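Aminotransferase (Psychrobacter arcticus 273-4, PDB 3IF2) binds pyridoxal 5'-phosphate and probably works as an amino-acid aminotransferase, perhaps of the valine–pyruvate type, in a dimer. Local coordinates at residues A[86-91]-A[311-316]; A[119-124]-A[302-307]; A[200-205]-A[236-241]; A[246-251]-A[363-368]; A[275-280]-A[331-336]. All blocks are in the same frame, centred on the assembly; numbering follows the deposited sequence.

Contact 1: residues A[86-91]-A[311-316]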
# COMPACT_ATOMS: atom_id res chain seq x y z
N SER A 86 -0.52 -2.28 -16.50
CA SER A 86 0.17 -2.70 -17.75
C SER A 86 0.51 -1.55 -18.71
O SER A 86 1.65 -1.45 -19.15
CB SER A 86 -0.67 -3.70 -18.54
OG SER A 86 -1.00 -4.82 -17.74
N ALA A 87 -0.49 -0.70 -19.02
CA ALA A 87 -0.33 0.40 -19.97
C ALA A 87 0.77 1.38 -19.53
O ALA A 87 1.60 1.79 -20.34
CB ALA A 87 -1.69 1.15 -20.22
N PHE A 88 0.77 1.71 -18.24
CA PHE A 88 1.79 2.60 -17.65
C PHE A 88 3.21 1.99 -17.73
O PHE A 88 4.16 2.70 -18.09
CB PHE A 88 1.42 2.99 -16.20
CG PHE A 88 2.29 4.06 -15.58
CD1 PHE A 88 2.56 5.27 -16.26
CD2 PHE A 88 2.75 3.92 -14.28
CE1 PHE A 88 3.31 6.28 -15.68
CE2 PHE A 88 3.49 4.91 -13.67
CZ PHE A 88 3.78 6.10 -14.36
N ILE A 89 3.34 0.70 -17.42
CA ILE A 89 4.63 0.00 -17.55
C ILE A 89 5.13 0.02 -19.01
O ILE A 89 6.30 0.31 -19.23
CB ILE A 89 4.58 -1.48 -16.97
CG1 ILE A 89 4.53 -1.46 -15.43
CG2 ILE A 89 5.78 -2.34 -17.47
CD1 ILE A 89 4.16 -2.79 -14.82
N ASP A 90 4.25 -0.28 -19.98
CA ASP A 90 4.64 -0.26 -21.41
C ASP A 90 5.10 1.13 -21.84
O ASP A 90 6.11 1.25 -22.54
CB ASP A 90 3.51 -0.73 -22.36
CG ASP A 90 3.16 -2.20 -22.20
OD1 ASP A 90 4.04 -3.05 -21.92
OD2 ASP A 90 1.97 -2.50 -22.39
N ALA A 91 4.38 2.17 -21.41
CA ALA A 91 4.76 3.57 -21.68
C ALA A 91 6.15 3.88 -21.11
O ALA A 91 7.00 4.45 -21.81
CB ALA A 91 3.72 4.52 -21.09
N PHE A 311 -4.46 5.07 -10.19
CA PHE A 311 -4.90 6.33 -10.72
C PHE A 311 -3.78 7.30 -11.04
O PHE A 311 -3.92 8.13 -11.97
CB PHE A 311 -6.06 6.97 -9.93
CG PHE A 311 -7.01 7.64 -10.86
CD1 PHE A 311 -7.99 6.88 -11.53
CD2 PHE A 311 -6.82 8.97 -11.23
CE1 PHE A 311 -8.83 7.46 -12.49
CE2 PHE A 311 -7.66 9.58 -12.19
CZ PHE A 311 -8.66 8.82 -12.83
N GLY A 312 -2.67 7.19 -10.31
CA GLY A 312 -1.47 7.95 -10.61
C GLY A 312 -0.96 7.54 -11.99
O GLY A 312 -0.65 8.40 -12.83
N ALA A 313 -0.91 6.22 -12.21
CA ALA A 313 -0.56 5.62 -13.50
C ALA A 313 -1.46 6.15 -14.63
O ALA A 313 -0.99 6.49 -15.69
CB ALA A 313 -0.69 4.08 -13.43
N ALA A 314 -2.76 6.24 -14.36
CA ALA A 314 -3.74 6.69 -15.35
C ALA A 314 -3.44 8.12 -15.81
O ALA A 314 -3.44 8.38 -17.01
CB ALA A 314 -5.16 6.56 -14.82
N ILE A 315 -3.14 9.02 -14.87
CA ILE A 315 -2.79 10.41 -15.23
C ILE A 315 -1.46 10.46 -15.99
O ILE A 315 -1.39 11.11 -17.04
CB ILE A 315 -2.68 11.40 -14.00
CG1 ILE A 315 -4.00 12.08 -13.67
CG2 ILE A 315 -1.78 12.60 -14.32
CD1 ILE A 315 -5.08 11.19 -13.46
N ALA A 316 -0.45 9.77 -15.46
CA ALA A 316 0.92 9.87 -15.96
C ALA A 316 1.19 9.18 -17.28
O ALA A 316 2.09 9.62 -18.01
CB ALA A 316 1.90 9.39 -14.90

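Contact 2: residues A[119-124]-A[302-307]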
# COMPACT_ATOMS: atom_id res chain seq x y z
N PHE A 119 10.61 0.83 -0.63
CA PHE A 119 11.71 0.65 0.34
C PHE A 119 11.37 -0.36 1.41
O PHE A 119 12.26 -1.09 1.84
CB PHE A 119 12.17 1.96 0.96
CG PHE A 119 12.42 3.02 -0.04
CD1 PHE A 119 13.26 2.79 -1.14
CD2 PHE A 119 11.79 4.25 0.07
CE1 PHE A 119 13.47 3.78 -2.09
CE2 PHE A 119 11.99 5.22 -0.86
CZ PHE A 119 12.84 4.99 -1.95
N PHE A 120 10.10 -0.42 1.83
CA PHE A 120 9.64 -1.45 2.76
C PHE A 120 9.90 -2.84 2.15
O PHE A 120 10.39 -3.73 2.83
CB PHE A 120 8.17 -1.26 3.15
CG PHE A 120 7.64 -2.39 3.99
CD1 PHE A 120 8.01 -2.50 5.33
CD2 PHE A 120 6.80 -3.35 3.45
CE1 PHE A 120 7.54 -3.56 6.12
CE2 PHE A 120 6.32 -4.41 4.24
CZ PHE A 120 6.69 -4.51 5.58
N TYR A 121 9.63 -3.00 0.85
CA TYR A 121 9.92 -4.26 0.18
C TYR A 121 11.43 -4.49 0.04
O TYR A 121 11.93 -5.50 0.57
CB TYR A 121 9.26 -4.38 -1.21
CG TYR A 121 7.73 -4.39 -1.26
CD1 TYR A 121 6.93 -4.79 -0.18
CD2 TYR A 121 7.09 -4.07 -2.46
CE1 TYR A 121 5.54 -4.81 -0.29
CE2 TYR A 121 5.71 -4.09 -2.58
CZ TYR A 121 4.93 -4.45 -1.51
OH TYR A 121 3.57 -4.50 -1.65
N LEU A 122 12.13 -3.56 -0.62
CA LEU A 122 13.56 -3.72 -0.91
C LEU A 122 14.46 -3.88 0.33
O LEU A 122 15.35 -4.73 0.32
CB LEU A 122 14.09 -2.58 -1.83
CG LEU A 122 13.53 -2.46 -3.26
CD1 LEU A 122 13.98 -1.11 -3.90
CD2 LEU A 122 13.90 -3.68 -4.15
N PHE A 123 14.22 -3.12 1.40
CA PHE A 123 15.06 -3.22 2.59
C PHE A 123 14.82 -4.51 3.39
O PHE A 123 15.75 -5.04 4.00
CB PHE A 123 14.99 -1.98 3.48
CG PHE A 123 15.47 -0.69 2.81
CD1 PHE A 123 16.22 -0.66 1.62
CD2 PHE A 123 15.24 0.51 3.46
CE1 PHE A 123 16.64 0.57 1.08
CE2 PHE A 123 15.69 1.70 2.94
CZ PHE A 123 16.39 1.74 1.75
N ASN A 124 13.59 -5.02 3.36
CA ASN A 124 13.27 -6.33 3.94
C ASN A 124 13.63 -7.49 2.99
O ASN A 124 13.81 -8.62 3.44
CB ASN A 124 11.81 -6.39 4.39
CG ASN A 124 11.59 -5.65 5.68
OD1 ASN A 124 12.09 -6.08 6.74
ND2 ASN A 124 10.85 -4.55 5.62
N ALA A 302 1.08 -8.78 -4.47
CA ALA A 302 -0.04 -9.76 -4.40
C ALA A 302 -0.49 -10.05 -2.97
O ALA A 302 -1.67 -10.01 -2.70
CB ALA A 302 0.32 -11.06 -5.10
N VAL A 303 0.45 -10.28 -2.06
CA VAL A 303 0.12 -10.66 -0.69
C VAL A 303 -0.24 -9.44 0.17
O VAL A 303 -1.25 -9.46 0.87
CB VAL A 303 1.29 -11.49 -0.04
CG1 VAL A 303 0.93 -11.92 1.36
CG2 VAL A 303 1.62 -12.71 -0.87
N VAL A 304 0.58 -8.40 0.11
CA VAL A 304 0.39 -7.21 0.95
C VAL A 304 -0.70 -6.28 0.46
O VAL A 304 -1.44 -5.73 1.28
CB VAL A 304 1.70 -6.40 1.08
CG1 VAL A 304 1.49 -5.11 1.92
CG2 VAL A 304 2.80 -7.29 1.71
N ASN A 305 -0.84 -6.15 -0.87
CA ASN A 305 -1.74 -5.18 -1.50
C ASN A 305 -2.79 -5.68 -2.49
O ASN A 305 -3.65 -4.89 -2.89
CB ASN A 305 -0.86 -4.18 -2.29
CG ASN A 305 0.06 -3.38 -1.40
OD1 ASN A 305 -0.32 -3.01 -0.30
ND2 ASN A 305 1.24 -3.07 -1.90
N LEU A 306 -2.71 -6.95 -2.91
CA LEU A 306 -3.53 -7.53 -3.99
C LEU A 306 -2.95 -6.98 -5.31
O LEU A 306 -2.38 -7.72 -6.11
CB LEU A 306 -5.05 -7.30 -3.80
CG LEU A 306 -6.00 -8.41 -4.21
CD1 LEU A 306 -5.69 -9.65 -3.38
CD2 LEU A 306 -7.44 -8.02 -3.95
N ALA A 307 -3.08 -5.68 -5.52
CA ALA A 307 -2.46 -4.98 -6.66
C ALA A 307 -2.16 -3.54 -6.22
O ALA A 307 -2.76 -3.05 -5.27
CB ALA A 307 -3.37 -4.99 -7.89

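Contact 3: residues A[200-205]-A[236-241]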
# COMPACT_ATOMS: atom_id res chain seq x y z
N PRO A 200 34.09 -3.79 8.19
CA PRO A 200 34.10 -5.25 8.43
C PRO A 200 32.86 -6.00 7.92
O PRO A 200 32.99 -7.10 7.38
CB PRO A 200 34.20 -5.34 9.96
CG PRO A 200 34.92 -4.11 10.36
CD PRO A 200 34.46 -3.05 9.42
N ALA A 201 31.68 -5.40 8.11
CA ALA A 201 30.43 -5.96 7.60
C ALA A 201 30.50 -6.21 6.07
O ALA A 201 30.05 -7.26 5.60
CB ALA A 201 29.22 -5.06 7.96
N LEU A 202 31.11 -5.27 5.33
CA LEU A 202 31.26 -5.38 3.87
C LEU A 202 32.25 -6.48 3.48
O LEU A 202 31.92 -7.33 2.65
CB LEU A 202 31.69 -4.04 3.23
CG LEU A 202 31.69 -3.95 1.69
CD1 LEU A 202 30.28 -4.11 1.12
CD2 LEU A 202 32.27 -2.63 1.23
N LYS A 203 33.45 -6.46 4.05
CA LYS A 203 34.48 -7.49 3.78
C LYS A 203 33.99 -8.92 4.14
O LYS A 203 34.19 -9.86 3.36
CB LYS A 203 35.81 -7.20 4.53
CG LYS A 203 36.82 -6.21 3.88
CD LYS A 203 38.15 -6.22 4.69
CE LYS A 203 39.41 -5.80 3.90
NZ LYS A 203 39.46 -4.36 3.54
N GLU A 204 33.33 -9.05 5.30
CA GLU A 204 32.86 -10.36 5.83
C GLU A 204 31.53 -10.93 5.24
O GLU A 204 31.08 -11.99 5.68
CB GLU A 204 32.81 -10.30 7.37
CG GLU A 204 34.22 -10.08 8.03
CD GLU A 204 34.20 -9.82 9.54
OE1 GLU A 204 33.27 -9.19 10.05
OE2 GLU A 204 35.15 -10.23 10.23
N GLY A 205 30.92 -10.24 4.27
CA GLY A 205 29.68 -10.70 3.63
C GLY A 205 28.37 -10.49 4.38
O GLY A 205 27.41 -11.22 4.13
N LYS A 236 29.17 -4.45 -7.31
CA LYS A 236 29.37 -5.61 -8.20
C LYS A 236 30.36 -6.62 -7.59
O LYS A 236 30.14 -7.83 -7.69
CB LYS A 236 29.85 -5.19 -9.60
CG LYS A 236 29.77 -6.31 -10.65
CD LYS A 236 30.64 -6.04 -11.89
CE LYS A 236 30.60 -7.24 -12.86
NZ LYS A 236 31.48 -7.06 -14.05
N ARG A 237 31.43 -6.12 -6.97
CA ARG A 237 32.47 -6.94 -6.34
C ARG A 237 31.90 -7.86 -5.28
O ARG A 237 32.22 -9.06 -5.29
CB ARG A 237 33.56 -6.07 -5.71
CG ARG A 237 34.84 -6.79 -5.22
CD ARG A 237 35.76 -5.78 -4.53
NE ARG A 237 35.98 -4.61 -5.40
CZ ARG A 237 36.28 -3.36 -5.02
NH1 ARG A 237 36.43 -3.01 -3.73
NH2 ARG A 237 36.42 -2.41 -5.96
N TYR A 238 31.05 -7.31 -4.42
CA TYR A 238 30.43 -8.06 -3.32
C TYR A 238 29.10 -8.79 -3.63
O TYR A 238 28.45 -9.27 -2.69
CB TYR A 238 30.32 -7.16 -2.06
CG TYR A 238 31.68 -6.82 -1.48
CD1 TYR A 238 32.37 -7.75 -0.67
CD2 TYR A 238 32.29 -5.58 -1.72
CE1 TYR A 238 33.65 -7.45 -0.12
CE2 TYR A 238 33.57 -5.27 -1.17
CZ TYR A 238 34.23 -6.21 -0.38
OH TYR A 238 35.46 -5.90 0.15
N ASP A 239 28.72 -8.95 -4.91
CA ASP A 239 27.43 -9.60 -5.31
C ASP A 239 26.22 -9.04 -4.59
O ASP A 239 25.42 -9.78 -4.01
CB ASP A 239 27.47 -11.14 -5.16
CG ASP A 239 27.97 -11.82 -6.40
OD1 ASP A 239 29.20 -11.78 -6.64
OD2 ASP A 239 27.10 -12.42 -7.10
N ILE A 240 26.13 -7.72 -4.56
CA ILE A 240 24.98 -7.04 -3.95
C ILE A 240 24.53 -5.90 -4.86
O ILE A 240 25.36 -5.29 -5.55
CB ILE A 240 25.30 -6.54 -2.50
CG1 ILE A 240 26.53 -5.60 -2.46
CG2 ILE A 240 25.52 -7.73 -1.56
CD1 ILE A 240 26.66 -4.83 -1.16
N PRO A 241 23.21 -5.62 -4.90
CA PRO A 241 22.76 -4.54 -5.76
C PRO A 241 22.95 -3.15 -5.16
O PRO A 241 23.13 -3.01 -3.94
CB PRO A 241 21.28 -4.85 -5.92
CG PRO A 241 20.91 -5.45 -4.67
CD PRO A 241 22.06 -6.33 -4.32

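Contact 4: residues A[246-251]-A[363-368]. With PLP (pyridoxal-5'-phosphate), chain C.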
# COMPACT_ATOMS: atom_id res chain seq x y z
N ASN A 246 15.49 7.93 -6.74
CA ASN A 246 15.35 9.18 -7.54
C ASN A 246 14.05 9.92 -7.28
O ASN A 246 13.51 10.53 -8.18
CB ASN A 246 15.43 8.95 -9.04
CG ASN A 246 16.72 8.43 -9.44
OD1 ASN A 246 17.06 7.31 -9.07
ND2 ASN A 246 17.47 9.21 -10.24
N ALA A 247 13.57 9.93 -6.04
CA ALA A 247 12.33 10.66 -5.75
C ALA A 247 12.33 12.09 -6.35
O ALA A 247 11.34 12.49 -6.95
CB ALA A 247 12.07 10.70 -4.26
N TYR A 248 13.47 12.79 -6.26
CA TYR A 248 13.67 14.18 -6.73
C TYR A 248 14.56 14.33 -7.96
O TYR A 248 14.81 15.46 -8.40
CB TYR A 248 14.33 15.02 -5.60
CG TYR A 248 13.57 15.05 -4.29
CD1 TYR A 248 12.47 15.89 -4.10
CD2 TYR A 248 13.95 14.22 -3.23
CE1 TYR A 248 11.75 15.89 -2.86
CE2 TYR A 248 13.24 14.21 -2.02
CZ TYR A 248 12.15 15.05 -1.83
OH TYR A 248 11.48 15.03 -0.62
N GLY A 249 15.01 13.20 -8.53
CA GLY A 249 16.00 13.19 -9.58
C GLY A 249 15.52 13.05 -11.00
O GLY A 249 14.36 13.32 -11.30
N MSE A 250 16.44 12.63 -11.86
CA MSE A 250 16.18 12.46 -13.28
C MSE A 250 15.39 11.18 -13.54
O MSE A 250 15.46 10.23 -12.71
CB MSE A 250 17.48 12.33 -14.06
CG MSE A 250 18.40 13.52 -13.96
SE MSE A 250 20.21 12.96 -14.20
CE MSE A 250 20.36 11.80 -12.60
N PRO A 251 14.60 11.14 -14.63
CA PRO A 251 14.27 12.21 -15.60
C PRO A 251 13.10 13.12 -15.15
O PRO A 251 12.89 14.16 -15.75
CB PRO A 251 13.87 11.43 -16.86
CG PRO A 251 13.38 10.08 -16.32
CD PRO A 251 13.92 9.87 -14.96
N GLU A 363 22.12 21.35 -4.38
CA GLU A 363 22.25 20.70 -5.70
C GLU A 363 20.97 19.99 -6.17
O GLU A 363 20.96 19.44 -7.28
CB GLU A 363 23.39 19.67 -5.69
CG GLU A 363 24.72 20.21 -5.21
CD GLU A 363 25.85 19.22 -5.35
OE1 GLU A 363 25.87 18.19 -4.65
OE2 GLU A 363 26.75 19.51 -6.17
N GLY A 364 19.92 19.99 -5.34
CA GLY A 364 18.68 19.33 -5.67
C GLY A 364 17.70 19.14 -4.53
O GLY A 364 17.95 19.57 -3.39
N ALA A 365 16.57 18.47 -4.84
CA ALA A 365 15.49 18.24 -3.88
C ALA A 365 14.86 19.58 -3.45
O ALA A 365 15.17 20.61 -4.02
CB ALA A 365 15.97 17.38 -2.69
N ILE A 366 14.02 19.55 -2.42
CA ILE A 366 13.18 20.70 -2.05
C ILE A 366 13.42 21.24 -0.65
O ILE A 366 12.52 21.81 -0.02
CB ILE A 366 11.67 20.27 -2.25
CG1 ILE A 366 11.22 19.16 -1.27
CG2 ILE A 366 11.45 19.78 -3.71
CD1 ILE A 366 9.72 18.80 -1.35
N PHE A 367 14.65 21.08 -0.17
CA PHE A 367 15.05 21.47 1.19
C PHE A 367 16.37 22.21 1.22
O PHE A 367 17.20 22.00 0.33
CB PHE A 367 15.28 20.23 2.07
CG PHE A 367 14.19 19.22 2.00
CD1 PHE A 367 13.00 19.41 2.71
CD2 PHE A 367 14.35 18.06 1.24
CE1 PHE A 367 11.96 18.46 2.64
CE2 PHE A 367 13.31 17.09 1.18
CZ PHE A 367 12.12 17.30 1.88
N LEU A 368 16.54 23.06 2.23
CA LEU A 368 17.86 23.63 2.58
C LEU A 368 18.29 22.96 3.93
O LEU A 368 17.47 22.78 4.86
CB LEU A 368 17.87 25.17 2.65
CG LEU A 368 17.86 25.92 1.30
CD1 LEU A 368 17.69 27.39 1.53
CD2 LEU A 368 19.10 25.67 0.49
N1 PLP C . 12.66 9.30 -1.33
C2 PLP C . 12.99 10.52 -0.78
C2A PLP C . 14.42 10.96 -0.88
C3 PLP C . 11.99 11.31 -0.16
O3 PLP C . 12.27 12.53 0.40
C4 PLP C . 10.66 10.83 -0.09
C4A PLP C . 9.70 11.58 0.82
O4A PLP C . 8.56 11.90 0.44
C5 PLP C . 10.35 9.55 -0.67
C6 PLP C . 11.38 8.82 -1.29
C5A PLP C . 8.95 8.91 -0.61
O4P PLP C . 8.10 9.30 -1.68
P PLP C . 6.73 8.51 -1.97
O1P PLP C . 6.35 7.32 -1.12
O2P PLP C . 6.95 8.06 -3.37
O3P PLP C . 5.67 9.53 -1.85

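Contact 5: residues A[275-280]-A[331-336]. With PLP (pyridoxal-5'-phosphate), chain C.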
# COMPACT_ATOMS: atom_id res chain seq x y z
N SER A 275 5.28 11.33 -6.79
CA SER A 275 4.98 12.25 -5.68
C SER A 275 5.56 13.65 -5.87
O SER A 275 4.85 14.65 -5.73
CB SER A 275 5.47 11.66 -4.35
OG SER A 275 4.84 10.44 -4.10
N LYS A 276 6.82 13.70 -6.27
CA LYS A 276 7.52 14.99 -6.37
C LYS A 276 7.36 15.72 -7.69
O LYS A 276 7.88 16.83 -7.83
CB LYS A 276 8.96 14.82 -5.88
CG LYS A 276 9.06 14.06 -4.49
CD LYS A 276 8.35 14.77 -3.31
CE LYS A 276 8.23 13.89 -2.07
NZ LYS A 276 9.48 13.15 -1.78
N ILE A 277 6.64 15.13 -8.65
CA ILE A 277 6.22 15.85 -9.84
C ILE A 277 4.92 16.58 -9.51
O ILE A 277 4.48 17.41 -10.30
CB ILE A 277 6.09 14.99 -11.17
CG1 ILE A 277 4.90 14.01 -11.18
CG2 ILE A 277 7.36 14.21 -11.40
CD1 ILE A 277 4.69 13.31 -12.53
N GLY A 278 4.30 16.25 -8.36
CA GLY A 278 3.06 16.86 -7.86
C GLY A 278 1.87 15.94 -7.60
O GLY A 278 0.79 16.46 -7.38
N LEU A 279 2.04 14.60 -7.60
CA LEU A 279 0.93 13.64 -7.38
C LEU A 279 1.14 12.72 -6.15
O LEU A 279 0.87 11.50 -6.24
CB LEU A 279 0.71 12.79 -8.64
CG LEU A 279 0.41 13.51 -9.96
CD1 LEU A 279 0.50 12.54 -11.14
CD2 LEU A 279 -0.94 14.22 -9.90
N PRO A 280 1.56 13.29 -4.99
CA PRO A 280 1.83 12.44 -3.84
C PRO A 280 0.60 11.75 -3.29
O PRO A 280 0.73 10.66 -2.72
CB PRO A 280 2.40 13.43 -2.82
CG PRO A 280 1.68 14.68 -3.11
CD PRO A 280 1.64 14.71 -4.61
N ASN A 331 10.75 22.58 -17.45
CA ASN A 331 10.28 23.97 -17.63
C ASN A 331 9.59 24.61 -16.42
O ASN A 331 9.69 25.82 -16.25
CB ASN A 331 9.33 24.09 -18.85
CG ASN A 331 9.99 23.67 -20.17
OD1 ASN A 331 11.21 23.63 -20.28
ND2 ASN A 331 9.17 23.36 -21.17
N GLU A 332 8.91 23.79 -15.60
CA GLU A 332 8.10 24.31 -14.50
C GLU A 332 8.61 23.91 -13.13
O GLU A 332 8.90 24.78 -12.31
CB GLU A 332 6.64 23.87 -14.68
CG GLU A 332 6.03 24.08 -16.07
CD GLU A 332 5.94 25.54 -16.54
OE1 GLU A 332 5.93 26.48 -15.71
OE2 GLU A 332 5.87 25.75 -17.78
N ILE A 333 8.78 22.60 -12.88
CA ILE A 333 9.18 22.11 -11.55
C ILE A 333 10.61 22.53 -11.17
O ILE A 333 10.80 23.21 -10.15
CB ILE A 333 9.02 20.59 -11.42
CG1 ILE A 333 7.57 20.15 -11.69
CG2 ILE A 333 9.45 20.14 -9.99
CD1 ILE A 333 7.39 18.66 -11.72
N LYS A 334 11.60 22.14 -11.98
CA LYS A 334 13.03 22.45 -11.71
C LYS A 334 13.30 23.94 -11.48
O LYS A 334 13.92 24.28 -10.46
CB LYS A 334 13.95 21.85 -12.79
CG LYS A 334 15.48 22.15 -12.73
CD LYS A 334 16.15 21.33 -13.88
CE LYS A 334 17.63 21.62 -14.19
NZ LYS A 334 18.24 20.58 -15.15
N PRO A 335 12.80 24.82 -12.36
CA PRO A 335 13.00 26.25 -12.11
C PRO A 335 12.27 26.80 -10.87
O PRO A 335 12.82 27.65 -10.18
CB PRO A 335 12.49 26.91 -13.41
CG PRO A 335 12.63 25.82 -14.45
CD PRO A 335 12.17 24.63 -13.68
N PHE A 336 11.04 26.33 -10.61
CA PHE A 336 10.29 26.77 -9.43
C PHE A 336 11.15 26.61 -8.18
O PHE A 336 11.35 27.59 -7.45
CB PHE A 336 8.98 26.00 -9.26
CG PHE A 336 8.22 26.40 -8.04
CD1 PHE A 336 7.32 27.45 -8.08
CD2 PHE A 336 8.45 25.77 -6.81
CE1 PHE A 336 6.63 27.87 -6.93
CE2 PHE A 336 7.77 26.19 -5.66
CZ PHE A 336 6.86 27.25 -5.73
N1 PLP C . 12.66 9.30 -1.33
C2 PLP C . 12.99 10.52 -0.78
C2A PLP C . 14.42 10.96 -0.88
C3 PLP C . 11.99 11.31 -0.16
O3 PLP C . 12.27 12.53 0.40
C4 PLP C . 10.66 10.83 -0.09
C4A PLP C . 9.70 11.58 0.82
O4A PLP C . 8.56 11.90 0.44
C5 PLP C . 10.35 9.55 -0.67
C6 PLP C . 11.38 8.82 -1.29
C5A PLP C . 8.95 8.91 -0.61
O4P PLP C . 8.10 9.30 -1.68
P PLP C . 6.73 8.51 -1.97
O1P PLP C . 6.35 7.32 -1.12
O2P PLP C . 6.95 8.06 -3.37
O3P PLP C . 5.67 9.53 -1.85

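Contact 1: residues A[86-91]-A[311-316]
F88 lays its ring against the helix that carries A313 and A316, and the contact is wholly apolar. Its CH-pi part comes from the backbone: A313 CA stands over one face of the phenyl ring, 3.9 Å from the ring centroid and 16° off its normal. A313 CB touches F88 CD2 at 3.5 Å, while A316 CB, one turn further on, meets F88 CE1 at 3.5 Å and approaches the ring obliquely. With CG anti to the backbone N (chi1 -171°), the ring reaches from its own helix across to the two alanines. The small alanine side chains are consistent with the close approach, F88 CA and A313 CA being 5.6 Å apart. A serine in place of F88 would probably open a gap between the helices, with the methyls of A313 and A316 left without their aromatic cover. Helix 86-100 packs on helix 311-321, where F88 also touches T317 and V320; A314 and I315 of that helix touch L59 of helix 46-60.

Contact 2: residues A[119-124]-A[302-307]
Y121 and N305 point at each other from opposite directions, the phenol from helix 115-125 and the amide from segment 302-307, with the ring and amide planes turned 45° apart. Y121 CG lies anti to the carbonyl carbon (chi1 -63°), which directs the ring toward helix 291-305. N305 ND2 arrives at the edge of the ring, near its plane, and comes within 2.7 Å of Y121 OH; the angle is too poor for a hydrogen bond. Both groups instead share N301 OD1, which is hydrogen-bonded to the Y121 hydroxyl and to N305 ND2, and N117 OD1 takes a further bond from that amide. V304 flanks the phenol: its CB is 3.8 Å from Y121 OH, and its CG2 meets Y121 CE1 obliquely at 4.2 Å. In this fold type I aminotransferase the two helices meet at the dimer interface, where V304 packs on F120 of the second subunit and V303 O accepts a bond from Q116 NE2 of that subunit. Back on helix 115-125, N124 ND2 bonds F120 O at 2.9 Å, with F120 O close to the N124 amide plane. F119 touches one cofactor and L306 another.

Contact 3: residues A[200-205]-A[236-241]
L202 O, which takes a weak bond of 3.5 Å from G205 N, also rests over the face of the Y238 ring, 3.3 Å from Y238 CE1. The bond from G205 belongs to the Schellman motif that closes helix 200-203, with G205 at positive phi. A second Schellman motif ends helix 225-237, where D239 takes the positive-phi place, so the contact joins two helix ends that pack beside strand 207-213 of the large sheet. The Y238 ring is the main surface. L202 CG sits over the same face as the carbonyl oxygen, 3.9 Å from the centroid and 19° off the normal, displaced toward the rim near CE2, in a CH-pi contact; the leucine and tyrosine side chains run at about a right angle. R237, just before Y238, forms a salt bridge with E197, while I240 packs on I207 and I210 of the neighbouring strand. On the more exposed side the aliphatic part of K203 passes the phenol, its CG 4.0 Å from Y238 OH. Deeper in, L202 CD1 reaches I240 CD1 at 4.3 Å.

Contact 4: residues A[246-251]-A[363-368]
The pyridoxal phosphate pocket has one of its walls here, where Y248 packs against A365, I366 and F367 while holding the cofactor. Y248 OH and O3 of the cofactor are hydrogen-bonded at 2.8 Å, with O3 at the ring edge and close to the ring plane. The neighbouring A247 puts its CB over the pyridine face, 3.3 Å from N1 of the cofactor. Behind the phenol, A365 CB stands over one face of the Y248 ring, 3.9 Å from the centroid and 20° off the normal, a CH-pi contact displaced toward the rim. I366 CG1 meets Y248 CE1 obliquely at 3.7 Å. Placed between the backbone N and the carbonyl carbon (chi1 66°), that CG1 also lies over a face of the F367 ring. In this fold type I enzyme the segment 246-251 follows strand 242-245 of the large sheet, opens with a type I turn, G249 N bonding N246 O, and supplies A247 and Y248 to the pocket, whereas 363-368 leads into strand 367-372 of the second sheet and backs Y248 from behind. The rings of Y248 and F367 are inclined at 80°, and F367 CE2 comes 3.3 Å from Y248 OH, which lies at the edge of the phenylalanine ring. F367 also touches N217, which is hydrogen-bonded to the cofactor, as are D245 of the same chain and Y79 of the second subunit.

Contact 5: residues A[275-280]-A[331-336]
I333 reaches from its helix toward I277 and the backbone of the turn that carries K276. From I333 CB the chain forks: CG2 comes only to 4.3 Å from K276 O, while CG1, anti to the carbonyl carbon (chi1 -58°), carries CD1 onto the turn. That terminal methyl lies 3.5 Å from I277 O and 3.9 Å from I277 CB. On the cofactor side, S275 OG donates to phosphate oxygen O3P at 2.6 Å, and K276 NZ donates to the aldehyde oxygen O4A at 2.7 Å. NZ also makes a weak bond with Y248 OH and stands 3.0 Å from C4A, consistent with the lysine that forms the internal aldimine in this family. Replacing K276 by an alanine would probably leave O4A without this donor and C4A without the amine beside it. The type I turn S275-G278, in the loop between strands 268-273 and 285-288, is backed by helix 324-351, whose I333 also touches V48 of helix 46-60.

Overall arrangement
Contacts 4 and 5 sit together, their centres about 10 Å apart, and share the cofactor, with contact 5 nested along the chain inside the loop closed by contact 4. Contact 1, its centre about 18 Å from that of contact 5, touches it through I315 and L279; the consecutive helices 311-321 and 324-351 link the two. The centre of contact 2 lies about 25 Å from those of contacts 4 and 5, although its F119 belongs to the same pocket. Contact 3, far from the cofactor site, has its centre about 36 Å from those of contacts 1 and 5. Contacts 1 and 2 join helices far apart in sequence; the pocket itself draws on residues from contacts 2, 4 and 5, and on Y79 of the second subunit.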